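Local coordinates for polysaccharide deacetylase (PDB 4WCJ), which probably removes N-acetyl groups from poly-beta-1,6-N-acetyl-D-glucosamine as a zinc-binding family 4 carbohydrate esterase, at residues A[38-43]-A[246-251]; A[57-62]-A[109-114]; A[92-97]-A[118-123]; A[151-156]-A[201-206]. One frame throughout, in Å; residues are numbered along the deposited sequence.

Interaction 1 (A[38-43]-A[246-251])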
loop_
_atom_site.group_PDB
_atom_site.type_symbol
_atom_site.label_atom_id
_atom_site.label_comp_id
_atom_site.label_asym_id
_atom_site.label_seq_id
_atom_site.Cartn_x
_atom_site.Cartn_y
_atom_site.Cartn_z
ATOM N N VAL A 38 -4.718 2.959 -11.422
ATOM C CA VAL A 38 -5.484 2.792 -10.190
ATOM C C VAL A 38 -4.692 1.916 -9.228
ATOM O O VAL A 38 -4.141 0.891 -9.620
ATOM C CB VAL A 38 -6.887 2.184 -10.457
ATOM C CG1 VAL A 38 -7.477 1.577 -9.191
ATOM C CG2 VAL A 38 -7.813 3.242 -11.038
ATOM N N VAL A 39 -4.606 2.342 -7.974
ATOM C CA VAL A 39 -3.844 1.609 -6.980
ATOM C C VAL A 39 -4.790 1.062 -5.915
ATOM O O VAL A 39 -5.485 1.824 -5.246
ATOM C CB VAL A 39 -2.761 2.504 -6.337
ATOM C CG1 VAL A 39 -1.919 1.710 -5.363
ATOM C CG2 VAL A 39 -1.866 3.102 -7.417
ATOM N N LEU A 40 -4.826 -0.263 -5.771
ATOM C CA LEU A 40 -5.747 -0.892 -4.824
ATOM C C LEU A 40 -5.106 -1.033 -3.451
ATOM O O LEU A 40 -3.924 -1.353 -3.343
ATOM C CB LEU A 40 -6.191 -2.263 -5.335
ATOM C CG LEU A 40 -6.729 -2.314 -6.765
ATOM C CD1 LEU A 40 -7.085 -3.744 -7.161
ATOM C CD2 LEU A 40 -7.917 -1.397 -6.931
ATOM N N CYS A 41 -5.887 -0.768 -2.410
ATOM C CA CYS A 41 -5.435 -0.954 -1.041
ATOM C C CYS A 41 -6.239 -2.055 -0.353
ATOM O O CYS A 41 -7.432 -1.895 -0.070
ATOM C CB CYS A 41 -5.540 0.346 -0.243
ATOM S SG CYS A 41 -5.110 0.159 1.507
ATOM N N TYR A 42 -5.566 -3.174 -0.101
ATOM C CA TYR A 42 -6.105 -4.290 0.671
ATOM C C TYR A 42 -5.470 -4.320 2.061
ATOM O O TYR A 42 -4.449 -3.664 2.299
ATOM C CB TYR A 42 -5.843 -5.628 -0.028
ATOM C CG TYR A 42 -6.493 -5.828 -1.376
ATOM C CD1 TYR A 42 -7.782 -6.348 -1.477
ATOM C CD2 TYR A 42 -5.810 -5.531 -2.549
ATOM C CE1 TYR A 42 -8.378 -6.551 -2.712
ATOM C CE2 TYR A 42 -6.400 -5.724 -3.790
ATOM C CZ TYR A 42 -7.682 -6.240 -3.863
ATOM O OH TYR A 42 -8.273 -6.439 -5.091
ATOM N N HIS A 43 -6.080 -5.057 2.986
ATOM C CA HIS A 43 -5.496 -5.254 4.310
ATOM C C HIS A 43 -5.334 -6.734 4.615
ATOM O O HIS A 43 -4.219 -7.250 4.718
ATOM C CB HIS A 43 -6.357 -4.592 5.389
ATOM C CG HIS A 43 -6.234 -3.103 5.415
ATOM N ND1 HIS A 43 -6.975 -2.281 4.595
ATOM C CD2 HIS A 43 -5.443 -2.288 6.151
ATOM C CE1 HIS A 43 -6.646 -1.021 4.827
ATOM N NE2 HIS A 43 -5.721 -0.998 5.769
ATOM N N VAL A 246 -7.509 3.325 -3.949
ATOM C CA VAL A 246 -8.860 2.868 -3.678
ATOM C C VAL A 246 -8.856 1.789 -2.602
ATOM O O VAL A 246 -8.319 0.711 -2.810
ATOM C CB VAL A 246 -9.531 2.288 -4.938
ATOM C CG1 VAL A 246 -10.948 1.801 -4.607
ATOM C CG2 VAL A 246 -9.550 3.317 -6.061
ATOM N N LEU A 247 -9.453 2.077 -1.450
ATOM C CA LEU A 247 -9.618 1.048 -0.434
ATOM C C LEU A 247 -10.643 0.036 -0.943
ATOM O O LEU A 247 -11.807 0.387 -1.148
ATOM C CB LEU A 247 -10.075 1.659 0.900
ATOM C CG LEU A 247 -10.256 0.672 2.061
ATOM C CD1 LEU A 247 -8.889 0.223 2.573
ATOM C CD2 LEU A 247 -11.093 1.270 3.185
ATOM N N VAL A 248 -10.215 -1.204 -1.162
ATOM C CA VAL A 248 -11.116 -2.232 -1.681
ATOM C C VAL A 248 -12.146 -2.662 -0.638
ATOM O O VAL A 248 -11.799 -3.115 0.452
ATOM C CB VAL A 248 -10.351 -3.475 -2.166
ATOM C CG1 VAL A 248 -11.321 -4.506 -2.752
ATOM C CG2 VAL A 248 -9.293 -3.084 -3.188
ATOM N N THR A 249 -13.417 -2.499 -0.989
ATOM C CA THR A 249 -14.537 -2.907 -0.149
ATOM C C THR A 249 -15.583 -3.551 -1.052
ATOM O O THR A 249 -15.455 -3.494 -2.275
ATOM C CB THR A 249 -15.167 -1.713 0.604
ATOM O OG1 THR A 249 -15.798 -0.837 -0.337
ATOM C CG2 THR A 249 -14.130 -0.947 1.410
ATOM N N PRO A 250 -16.623 -4.166 -0.465
ATOM C CA PRO A 250 -17.700 -4.649 -1.339
ATOM C C PRO A 250 -18.339 -3.525 -2.152
ATOM O O PRO A 250 -18.816 -3.774 -3.256
ATOM C CB PRO A 250 -18.704 -5.248 -0.355
ATOM C CG PRO A 250 -17.876 -5.686 0.788
ATOM C CD PRO A 250 -16.784 -4.654 0.918
ATOM N N ASP A 251 -18.322 -2.305 -1.619
ATOM C CA ASP A 251 -18.954 -1.165 -2.280
ATOM C C ASP A 251 -18.067 -0.483 -3.322
ATOM O O ASP A 251 -18.570 0.101 -4.282
ATOM C CB ASP A 251 -19.396 -0.134 -1.240
ATOM C CG ASP A 251 -20.689 -0.522 -0.556
ATOM O OD1 ASP A 251 -21.498 -1.247 -1.178
ATOM O OD2 ASP A 251 -20.897 -0.097 0.600
HETATM O O HOH W 1 -8.948 -3.162 2.370
#
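Val39 and Cys41 of one strand and Val246 of its parallel neighbour exchange the backbone bonds that join 38-43 to 246-251. Val246 N reaches Val39 O at 2.8 Å, and Cys41 N reaches Val246 O at 2.9 Å. Val248 N, already past the end of its strand, prolongs the pattern with a 3.1 Å bond to Cys41 O.

Among the apolar contacts, Val248 holds CG1 anti to the backbone N (chi1 -178°), which leaves CG2 beside that N and over one face of the Tyr42 ring, a CH-pi contact of 3.7 Å to the ring centroid, while CG1 touches CE1 of the same ring. An alanine in place of Tyr42 would probably leave these valine methyls without their aromatic cover and Gln61 without the hydroxyl that bonds its OE1. On the other side of the sheet, Leu247 CD1 sits 3.9 Å from Cys41 SG and in the plane of the His43 ring at its edge, 3.4 Å from CE1.

One water lies 3.1 Å from both Cys41 O and His43 ND1. The side chain of His43 lies about 4 Å from the zinc ion, so this parallel pairing of two barrel strands leads, at its C-terminal end, into the metal site of a beta/alpha-barrel deacetylase.

Interaction 2 (A[57-62]-A[109-114])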
loop_
_atom_site.group_PDB
_atom_site.type_symbol
_atom_site.label_atom_id
_atom_site.label_comp_id
_atom_site.label_asym_id
_atom_site.label_seq_id
_atom_site.Cartn_x
_atom_site.Cartn_y
_atom_site.Cartn_z
ATOM N N GLU A 57 -12.525 -14.589 -3.292
ATOM C CA GLU A 57 -12.928 -13.298 -3.850
ATOM C C GLU A 57 -11.727 -12.496 -4.344
ATOM O O GLU A 57 -11.782 -11.864 -5.397
ATOM C CB GLU A 57 -13.705 -12.477 -2.811
ATOM C CG GLU A 57 -15.140 -12.933 -2.576
ATOM C CD GLU A 57 -15.723 -12.374 -1.280
ATOM O OE1 GLU A 57 -14.936 -11.956 -0.397
ATOM O OE2 GLU A 57 -16.967 -12.346 -1.142
ATOM N N PHE A 58 -10.653 -12.509 -3.565
ATOM C CA PHE A 58 -9.412 -11.832 -3.932
ATOM C C PHE A 58 -8.891 -12.344 -5.275
ATOM O O PHE A 58 -8.610 -11.553 -6.176
ATOM C CB PHE A 58 -8.364 -12.025 -2.828
ATOM C CG PHE A 58 -7.024 -11.404 -3.123
ATOM C CD1 PHE A 58 -6.901 -10.039 -3.326
ATOM C CD2 PHE A 58 -5.877 -12.184 -3.151
ATOM C CE1 PHE A 58 -5.661 -9.469 -3.577
ATOM C CE2 PHE A 58 -4.637 -11.622 -3.404
ATOM C CZ PHE A 58 -4.528 -10.264 -3.617
ATOM N N ALA A 59 -8.788 -13.664 -5.411
ATOM C CA ALA A 59 -8.305 -14.271 -6.651
ATOM C C ALA A 59 -9.235 -13.970 -7.825
ATOM O O ALA A 59 -8.778 -13.728 -8.943
ATOM C CB ALA A 59 -8.136 -15.776 -6.480
ATOM N N GLN A 60 -10.540 -13.978 -7.567
ATOM C CA GLN A 60 -11.515 -13.651 -8.603
ATOM C C GLN A 60 -11.381 -12.198 -9.060
ATOM O O GLN A 60 -11.512 -11.908 -10.249
ATOM C CB GLN A 60 -12.935 -13.934 -8.110
ATOM C CG GLN A 60 -13.277 -15.418 -8.070
ATOM C CD GLN A 60 -14.702 -15.688 -7.628
ATOM O OE1 GLN A 60 -15.481 -14.764 -7.410
ATOM N NE2 GLN A 60 -15.046 -16.964 -7.493
ATOM N N GLN A 61 -11.109 -11.291 -8.122
ATOM C CA GLN A 61 -10.882 -9.887 -8.464
ATOM C C GLN A 61 -9.668 -9.701 -9.360
ATOM O O GLN A 61 -9.720 -8.978 -10.355
ATOM C CB GLN A 61 -10.720 -9.044 -7.199
ATOM C CG GLN A 61 -12.024 -8.787 -6.475
ATOM C CD GLN A 61 -11.870 -7.796 -5.344
ATOM O OE1 GLN A 61 -10.759 -7.368 -5.022
ATOM N NE2 GLN A 61 -12.989 -7.424 -4.727
ATOM N N LEU A 62 -8.570 -10.350 -8.995
ATOM C CA LEU A 62 -7.356 -10.284 -9.791
ATOM C C LEU A 62 -7.607 -10.886 -11.164
ATOM O O LEU A 62 -7.237 -10.305 -12.182
ATOM C CB LEU A 62 -6.208 -11.011 -9.093
ATOM C CG LEU A 62 -5.866 -10.482 -7.702
ATOM C CD1 LEU A 62 -4.677 -11.248 -7.121
ATOM C CD2 LEU A 62 -5.577 -8.992 -7.754
ATOM N N PHE A 109 -0.322 -14.020 -0.756
ATOM C CA PHE A 109 0.914 -14.305 -1.489
ATOM C C PHE A 109 0.831 -15.490 -2.476
ATOM O O PHE A 109 1.332 -15.372 -3.599
ATOM C CB PHE A 109 2.062 -14.532 -0.497
ATOM C CG PHE A 109 3.400 -14.802 -1.152
ATOM C CD1 PHE A 109 3.908 -13.939 -2.111
ATOM C CD2 PHE A 109 4.163 -15.894 -0.774
ATOM C CE1 PHE A 109 5.130 -14.174 -2.703
ATOM C CE2 PHE A 109 5.399 -16.134 -1.358
ATOM C CZ PHE A 109 5.884 -15.274 -2.326
ATOM N N PRO A 110 0.223 -16.630 -2.074
ATOM C CA PRO A 110 0.124 -17.724 -3.053
ATOM C C PRO A 110 -0.708 -17.356 -4.283
ATOM O O PRO A 110 -0.356 -17.749 -5.402
ATOM C CB PRO A 110 -0.551 -18.847 -2.259
ATOM C CG PRO A 110 -0.192 -18.559 -0.833
ATOM C CD PRO A 110 -0.224 -17.065 -0.736
ATOM N N VAL A 111 -1.787 -16.610 -4.066
ATOM C CA VAL A 111 -2.634 -16.125 -5.154
ATOM C C VAL A 111 -1.821 -15.240 -6.093
ATOM O O VAL A 111 -1.859 -15.415 -7.310
ATOM C CB VAL A 111 -3.860 -15.324 -4.618
ATOM C CG1 VAL A 111 -4.591 -14.644 -5.757
ATOM C CG2 VAL A 111 -4.806 -16.228 -3.838
ATOM N N LEU A 112 -1.082 -14.294 -5.510
ATOM C CA LEU A 112 -0.258 -13.355 -6.263
ATOM C C LEU A 112 0.887 -14.050 -6.992
ATOM O O LEU A 112 1.228 -13.696 -8.122
ATOM C CB LEU A 112 0.311 -12.286 -5.332
ATOM C CG LEU A 112 -0.765 -11.377 -4.742
ATOM C CD1 LEU A 112 -0.264 -10.666 -3.482
ATOM C CD2 LEU A 112 -1.226 -10.367 -5.790
ATOM N N LYS A 113 1.499 -15.014 -6.317
ATOM C CA LYS A 113 2.657 -15.706 -6.874
ATOM C C LYS A 113 2.238 -16.561 -8.064
ATOM O O LYS A 113 2.907 -16.574 -9.098
ATOM C CB LYS A 113 3.334 -16.557 -5.799
ATOM C CG LYS A 113 4.624 -17.230 -6.254
ATOM C CD LYS A 113 5.449 -17.707 -5.066
ATOM C CE LYS A 113 4.770 -18.851 -4.324
ATOM N NZ LYS A 113 5.600 -19.349 -3.186
ATOM N N LYS A 114 1.116 -17.257 -7.920
ATOM C CA LYS A 114 0.626 -18.157 -8.963
ATOM C C LYS A 114 0.188 -17.374 -10.200
ATOM O O LYS A 114 0.031 -17.940 -11.278
ATOM C CB LYS A 114 -0.525 -19.013 -8.424
ATOM C CG LYS A 114 -0.857 -20.244 -9.257
ATOM C CD LYS A 114 -1.779 -21.221 -8.519
ATOM C CE LYS A 114 -3.181 -20.655 -8.301
ATOM N NZ LYS A 114 -3.287 -19.736 -7.114
#
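Phe58 and Val111 meet obliquely between the helical segments 57-62 and 109-114, whose axes run 26° apart and come within 10.1 Å of each other. With CG anti to the backbone N (chi1 178°), Phe58 extends its ring across the gap, and the CD2 corner comes to 3.8 Å from Val111 CG1. That methyl also meets Ala59 CB at 3.8 Å and Leu62 CD1 at 3.7 Å, so one branch of Val111 is received by three residues spaced along a single helix face. Leu112 comes in at roughly a right angle to both Phe58 and Leu62: its CD2 lies 4.0 Å from Phe58 CZ and 3.8 Å from Leu62 CD1. Leu62 CD1 in turn rests over one face of the Phe58 ring. An alanine at Phe58 would probably open a gap beside Val111 and Leu112 and take away the aromatic partner that Tyr42 meets edge-to-face. Because every meeting here is between carbon groups, the fit of the shapes, rather than any directional polar bond, probably sets how these segments of barrel-covering helices lie together.

Interaction 3 (A[92-97]-A[118-123])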
loop_
_atom_site.group_PDB
_atom_site.type_symbol
_atom_site.label_atom_id
_atom_site.label_comp_id
_atom_site.label_asym_id
_atom_site.label_seq_id
_atom_site.Cartn_x
_atom_site.Cartn_y
_atom_site.Cartn_z
ATOM N N LEU A 92 -3.733 0.935 -16.082
ATOM C CA LEU A 92 -2.742 0.330 -15.180
ATOM C C LEU A 92 -3.273 0.115 -13.760
ATOM O O LEU A 92 -4.104 0.887 -13.283
ATOM C CB LEU A 92 -1.489 1.204 -15.122
ATOM C CG LEU A 92 -1.045 1.800 -16.459
ATOM C CD1 LEU A 92 0.125 2.737 -16.260
ATOM C CD2 LEU A 92 -0.692 0.705 -17.454
ATOM N N VAL A 93 -2.787 -0.928 -13.086
ATOM C CA VAL A 93 -3.158 -1.187 -11.693
ATOM C C VAL A 93 -1.971 -1.660 -10.855
ATOM O O VAL A 93 -1.214 -2.530 -11.272
ATOM C CB VAL A 93 -4.290 -2.239 -11.584
ATOM C CG1 VAL A 93 -4.451 -2.725 -10.148
ATOM C CG2 VAL A 93 -5.598 -1.660 -12.076
ATOM N N LEU A 94 -1.821 -1.063 -9.674
ATOM C CA LEU A 94 -0.871 -1.519 -8.667
ATOM C C LEU A 94 -1.612 -2.112 -7.471
ATOM O O LEU A 94 -2.517 -1.478 -6.908
ATOM C CB LEU A 94 0.024 -0.368 -8.206
ATOM C CG LEU A 94 1.007 -0.680 -7.072
ATOM C CD1 LEU A 94 1.937 -1.823 -7.453
ATOM C CD2 LEU A 94 1.813 0.549 -6.709
ATOM N N VAL A 95 -1.235 -3.326 -7.089
ATOM C CA VAL A 95 -1.780 -3.961 -5.894
ATOM C C VAL A 95 -0.955 -3.569 -4.671
ATOM O O VAL A 95 0.273 -3.680 -4.686
ATOM C CB VAL A 95 -1.803 -5.502 -6.031
ATOM C CG1 VAL A 95 -2.294 -6.149 -4.745
ATOM C CG2 VAL A 95 -2.662 -5.916 -7.213
ATOM N N THR A 96 -1.622 -3.076 -3.627
ATOM C CA THR A 96 -0.942 -2.783 -2.365
ATOM C C THR A 96 -1.697 -3.344 -1.156
ATOM O O THR A 96 -2.932 -3.484 -1.169
ATOM C CB THR A 96 -0.726 -1.252 -2.149
ATOM O OG1 THR A 96 -1.943 -0.632 -1.704
ATOM C CG2 THR A 96 -0.216 -0.583 -3.417
ATOM N N PHE A 97 -0.934 -3.649 -0.110
ATOM C CA PHE A 97 -1.466 -4.086 1.175
ATOM C C PHE A 97 -0.926 -3.216 2.299
ATOM O O PHE A 97 0.268 -2.910 2.310
ATOM C CB PHE A 97 -1.092 -5.542 1.462
ATOM C CG PHE A 97 -1.907 -6.539 0.705
ATOM C CD1 PHE A 97 -1.660 -6.784 -0.629
ATOM C CD2 PHE A 97 -2.927 -7.232 1.337
ATOM C CE1 PHE A 97 -2.408 -7.709 -1.325
ATOM C CE2 PHE A 97 -3.682 -8.157 0.644
ATOM C CZ PHE A 97 -3.428 -8.389 -0.686
ATOM N N PRO A 118 2.913 -8.490 -9.090
ATOM C CA PRO A 118 3.683 -7.713 -8.117
ATOM C C PRO A 118 2.761 -7.026 -7.113
ATOM O O PRO A 118 1.575 -6.848 -7.390
ATOM C CB PRO A 118 4.404 -6.668 -8.976
ATOM C CG PRO A 118 4.050 -6.978 -10.408
ATOM C CD PRO A 118 2.821 -7.811 -10.390
ATOM N N PHE A 119 3.295 -6.653 -5.959
ATOM C CA PHE A 119 2.515 -5.878 -5.008
ATOM C C PHE A 119 3.414 -5.091 -4.065
ATOM O O PHE A 119 4.569 -5.449 -3.834
ATOM C CB PHE A 119 1.552 -6.787 -4.222
ATOM C CG PHE A 119 2.232 -7.859 -3.399
ATOM C CD1 PHE A 119 2.822 -8.960 -4.006
ATOM C CD2 PHE A 119 2.240 -7.780 -2.014
ATOM C CE1 PHE A 119 3.435 -9.939 -3.251
ATOM C CE2 PHE A 119 2.846 -8.762 -1.253
ATOM C CZ PHE A 119 3.436 -9.844 -1.871
ATOM N N LEU A 120 2.881 -3.993 -3.539
ATOM C CA LEU A 120 3.593 -3.188 -2.566
ATOM C C LEU A 120 2.998 -3.469 -1.185
ATOM O O LEU A 120 1.794 -3.327 -0.981
ATOM C CB LEU A 120 3.491 -1.695 -2.909
ATOM C CG LEU A 120 4.736 -0.818 -2.716
ATOM C CD1 LEU A 120 4.499 0.621 -3.210
ATOM C CD2 LEU A 120 5.214 -0.829 -1.278
ATOM N N PHE A 121 3.848 -3.862 -0.244
ATOM C CA PHE A 121 3.421 -4.219 1.109
ATOM C C PHE A 121 3.897 -3.152 2.088
ATOM O O PHE A 121 5.095 -3.113 2.417
ATOM C CB PHE A 121 4.001 -5.587 1.481
ATOM C CG PHE A 121 3.314 -6.274 2.641
ATOM C CD1 PHE A 121 2.111 -5.801 3.161
ATOM C CD2 PHE A 121 3.906 -7.394 3.228
ATOM C CE1 PHE A 121 1.496 -6.454 4.231
ATOM C CE2 PHE A 121 3.297 -8.037 4.302
ATOM C CZ PHE A 121 2.097 -7.577 4.790
ATOM N N PHE A 122 2.979 -2.300 2.541
ATOM C CA PHE A 122 3.313 -1.251 3.497
ATOM C C PHE A 122 3.228 -1.790 4.920
ATOM O O PHE A 122 2.136 -2.008 5.424
ATOM C CB PHE A 122 2.366 -0.059 3.342
ATOM C CG PHE A 122 2.455 0.636 2.005
ATOM C CD1 PHE A 122 3.444 1.580 1.762
ATOM C CD2 PHE A 122 1.534 0.365 0.999
ATOM C CE1 PHE A 122 3.505 2.237 0.539
ATOM C CE2 PHE A 122 1.599 1.017 -0.227
ATOM C CZ PHE A 122 2.584 1.953 -0.452
ATOM N N VAL A 123 4.364 -1.995 5.572
ATOM C CA VAL A 123 4.335 -2.587 6.900
ATOM C C VAL A 123 4.573 -1.593 8.036
ATOM O O VAL A 123 5.312 -0.616 7.896
ATOM C CB VAL A 123 5.356 -3.740 7.008
ATOM C CG1 VAL A 123 5.105 -4.765 5.898
ATOM C CG2 VAL A 123 6.811 -3.244 6.923
HETATM O O HOH W 2 0.354 -4.899 -9.057
#
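Pro118 and Val95 are joined through a water that donates to Pro118 O and accepts from Val95 N, filling the place of a direct backbone bond where the strands begin to pair. At Phe119, CG stands between the backbone N and the carbonyl carbon (chi1 61°); CB meets Val95 CG1 at 3.9 Å, while the ring leads off toward helix 102-114, where Leu112 touches it.

Leu120 makes two backbone bonds: its N to Val95 O at 2.9 Å, and its O to Phe97 N, also at 2.9 Å. Its side chain lies alongside Thr96, pointing the same way, with CB 3.9 Å from Thr96 CG2. The Thr96 hydroxyl is engaged by Leu40 O and Arg245 of neighbouring strands.

Phe121 faces the helix layer together with Phe97 and turns a ring edge to Phe97 O, CD1 being 3.5 Å from that oxygen and also touching Phe97 CB. Phe122 donates its N to Phe97 O at 2.8 Å and presents the CE2 edge of its ring to Thr96 CB at 3.8 Å.

These strands are the two arms of a beta-alpha-beta crossover through helix 102-114. The contact's chemistry is divided: regular backbone bonds fix the parallel register, three phenylalanines pack the helix-facing side, and Phe122 lies on the other with Thr96 and Leu120, about 4 Å from the zinc ligand His157, side chain to side chain.

Interaction 4 (A[151-156]-A[201-206])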
loop_
_atom_site.group_PDB
_atom_site.type_symbol
_atom_site.label_atom_id
_atom_site.label_comp_id
_atom_site.label_asym_id
_atom_site.label_seq_id
_atom_site.Cartn_x
_atom_site.Cartn_y
_atom_site.Cartn_z
ATOM N N LEU A 151 8.521 -10.316 -6.301
ATOM C CA LEU A 151 7.163 -9.800 -6.508
ATOM C C LEU A 151 6.774 -8.756 -5.479
ATOM O O LEU A 151 5.929 -7.888 -5.748
ATOM C CB LEU A 151 6.142 -10.939 -6.463
ATOM C CG LEU A 151 6.156 -11.951 -7.608
ATOM C CD1 LEU A 151 5.126 -13.026 -7.359
ATOM C CD2 LEU A 151 5.899 -11.257 -8.933
ATOM N N CYS A 152 7.359 -8.869 -4.292
ATOM C CA CYS A 152 6.977 -8.013 -3.168
ATOM C C CYS A 152 8.012 -6.927 -2.927
ATOM O O CYS A 152 9.195 -7.214 -2.733
ATOM C CB CYS A 152 6.804 -8.845 -1.890
ATOM S SG CYS A 152 6.310 -7.871 -0.407
ATOM N N VAL A 153 7.555 -5.680 -2.931
ATOM C CA VAL A 153 8.373 -4.548 -2.514
ATOM C C VAL A 153 7.762 -4.031 -1.210
ATOM O O VAL A 153 6.551 -3.838 -1.132
ATOM C CB VAL A 153 8.409 -3.424 -3.573
ATOM C CG1 VAL A 153 9.240 -2.229 -3.078
ATOM C CG2 VAL A 153 8.967 -3.954 -4.894
ATOM N N VAL A 154 8.586 -3.856 -0.184
ATOM C CA VAL A 154 8.079 -3.373 1.094
ATOM C C VAL A 154 8.217 -1.850 1.240
ATOM O O VAL A 154 9.285 -1.280 0.983
ATOM C CB VAL A 154 8.799 -4.051 2.272
ATOM C CG1 VAL A 154 8.260 -3.537 3.603
ATOM C CG2 VAL A 154 8.635 -5.561 2.179
ATOM N N GLY A 155 7.122 -1.211 1.675
ATOM C CA GLY A 155 7.134 0.208 1.985
ATOM C C GLY A 155 6.870 0.397 3.467
ATOM O O GLY A 155 6.623 -0.572 4.182
ATOM N N LEU A 156 6.940 1.642 3.932
ATOM C CA LEU A 156 6.761 1.928 5.357
ATOM C C LEU A 156 5.358 2.485 5.656
ATOM O O LEU A 156 4.835 3.314 4.912
ATOM C CB LEU A 156 7.845 2.906 5.833
ATOM C CG LEU A 156 7.894 3.248 7.331
ATOM C CD1 LEU A 156 8.260 2.039 8.182
ATOM C CD2 LEU A 156 8.866 4.400 7.587
ATOM N N THR A 201 14.152 2.555 1.500
ATOM C CA THR A 201 12.696 2.534 1.384
ATOM C C THR A 201 12.184 3.722 0.574
ATOM O O THR A 201 12.223 4.856 1.043
ATOM C CB THR A 201 12.028 2.550 2.773
ATOM O OG1 THR A 201 12.615 1.536 3.595
ATOM C CG2 THR A 201 10.518 2.326 2.662
ATOM N N ARG A 202 11.683 3.467 -0.630
ATOM C CA ARG A 202 11.209 4.561 -1.483
ATOM C C ARG A 202 9.759 4.982 -1.207
ATOM O O ARG A 202 9.359 6.117 -1.517
ATOM C CB ARG A 202 11.345 4.164 -2.957
ATOM C CG ARG A 202 12.772 3.924 -3.413
ATOM C CD ARG A 202 12.845 3.580 -4.901
ATOM N NE ARG A 202 12.722 4.749 -5.769
ATOM C CZ ARG A 202 13.710 5.607 -6.012
ATOM N NH1 ARG A 202 13.519 6.638 -6.829
ATOM N NH2 ARG A 202 14.895 5.440 -5.436
ATOM N N TYR A 203 8.966 4.093 -0.610
ATOM C CA TYR A 203 7.519 4.295 -0.597
ATOM C C TYR A 203 6.902 4.334 0.793
ATOM O O TYR A 203 7.231 3.516 1.650
ATOM C CB TYR A 203 6.856 3.194 -1.424
ATOM C CG TYR A 203 7.508 3.039 -2.775
ATOM C CD1 TYR A 203 7.693 4.139 -3.595
ATOM C CD2 TYR A 203 7.963 1.805 -3.219
ATOM C CE1 TYR A 203 8.304 4.024 -4.829
ATOM C CE2 TYR A 203 8.569 1.680 -4.448
ATOM C CZ TYR A 203 8.738 2.791 -5.251
ATOM O OH TYR A 203 9.356 2.659 -6.484
ATOM N N PHE A 204 5.970 5.267 0.994
ATOM C CA PHE A 204 5.308 5.434 2.284
ATOM C C PHE A 204 3.792 5.518 2.123
ATOM O O PHE A 204 3.297 6.134 1.178
ATOM C CB PHE A 204 5.825 6.702 2.986
ATOM C CG PHE A 204 5.299 6.885 4.389
ATOM C CD1 PHE A 204 4.072 7.502 4.622
ATOM C CD2 PHE A 204 6.053 6.479 5.476
ATOM C CE1 PHE A 204 3.604 7.672 5.903
ATOM C CE2 PHE A 204 5.584 6.653 6.765
ATOM C CZ PHE A 204 4.363 7.242 6.979
ATOM N N ALA A 205 3.065 4.900 3.052
ATOM C CA ALA A 205 1.600 4.991 3.093
ATOM C C ALA A 205 1.146 5.511 4.445
ATOM O O ALA A 205 1.533 4.978 5.490
ATOM C CB ALA A 205 0.961 3.642 2.808
ATOM N N TYR A 206 0.328 6.559 4.423
ATOM C CA TYR A 206 -0.224 7.125 5.652
ATOM C C TYR A 206 -1.256 6.202 6.276
ATOM O O TYR A 206 -2.215 5.813 5.608
ATOM C CB TYR A 206 -0.890 8.473 5.384
ATOM C CG TYR A 206 0.036 9.654 5.168
ATOM C CD1 TYR A 206 0.896 10.085 6.174
ATOM C CD2 TYR A 206 0.018 10.364 3.975
ATOM C CE1 TYR A 206 1.733 11.169 5.986
ATOM C CE2 TYR A 206 0.851 11.458 3.782
ATOM C CZ TYR A 206 1.706 11.855 4.790
ATOM O OH TYR A 206 2.526 12.949 4.602
HETATM O O HOH W 3 9.577 1.124 -0.445
#
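Val153 touches Tyr203 at the edge of its ring, CG1 lying 4.2 Å from CE2 near the ring plane. The phenol end of Tyr203 is held by Glu79, and Arg202 CB covers one face of the ring.

Val154 takes part through its carbonyl: a water donates to Val154 O at 2.8 Å and accepts from Tyr203 N at 3.0 Å, bridging strands that are still splayed here. Gly155 then passes close to the facing segment 201-206, with CA 3.3 Å from Tyr203 O and 4.0 Å from Thr201 CG2. A beta carbon at this position would run into Tyr203 O, so the lack of a side chain probably lets the backbones come this close.

Leu156 makes the direct bonds. Its N reaches Tyr203 O at 3.0 Å, and its O receives Ala205 N at the same distance. Phe204 holds CG anti to the backbone N (chi1 -174°), which brings one face of its ring under that same oxygen, 3.4 Å from CD2, while Leu156 CB packs against CD2 as well.

With the axes 55° apart, two direct bonds and one water carry the polar join between these barrel strands. On the same residue that closes the join, Ala205 O accepts from ND1 of the zinc ligand His157, which probably helps orient that imidazole toward the metal.

Strand 36-42 opens the chain's widest loop of the four, closed by interaction 1 only when strand 242-247 returns beside it; the other three contacts all fall within that loop. Interaction 2 starts at helix 55-67 and closes at helix 102-114. Interaction 3 starts between those helices, at strand 91-99, and closes later at strand 119-123, so the two cross, and Phe58 packs on Phe97 where they meet. Interaction 4 follows both in series, from strand 152-156 to 203-205. Strand 91-99 pairs with 36-42, and 119-123 with 152-156, linking interactions 1, 3 and 4 through one curved sheet, while interaction 2 joins helices on its outside.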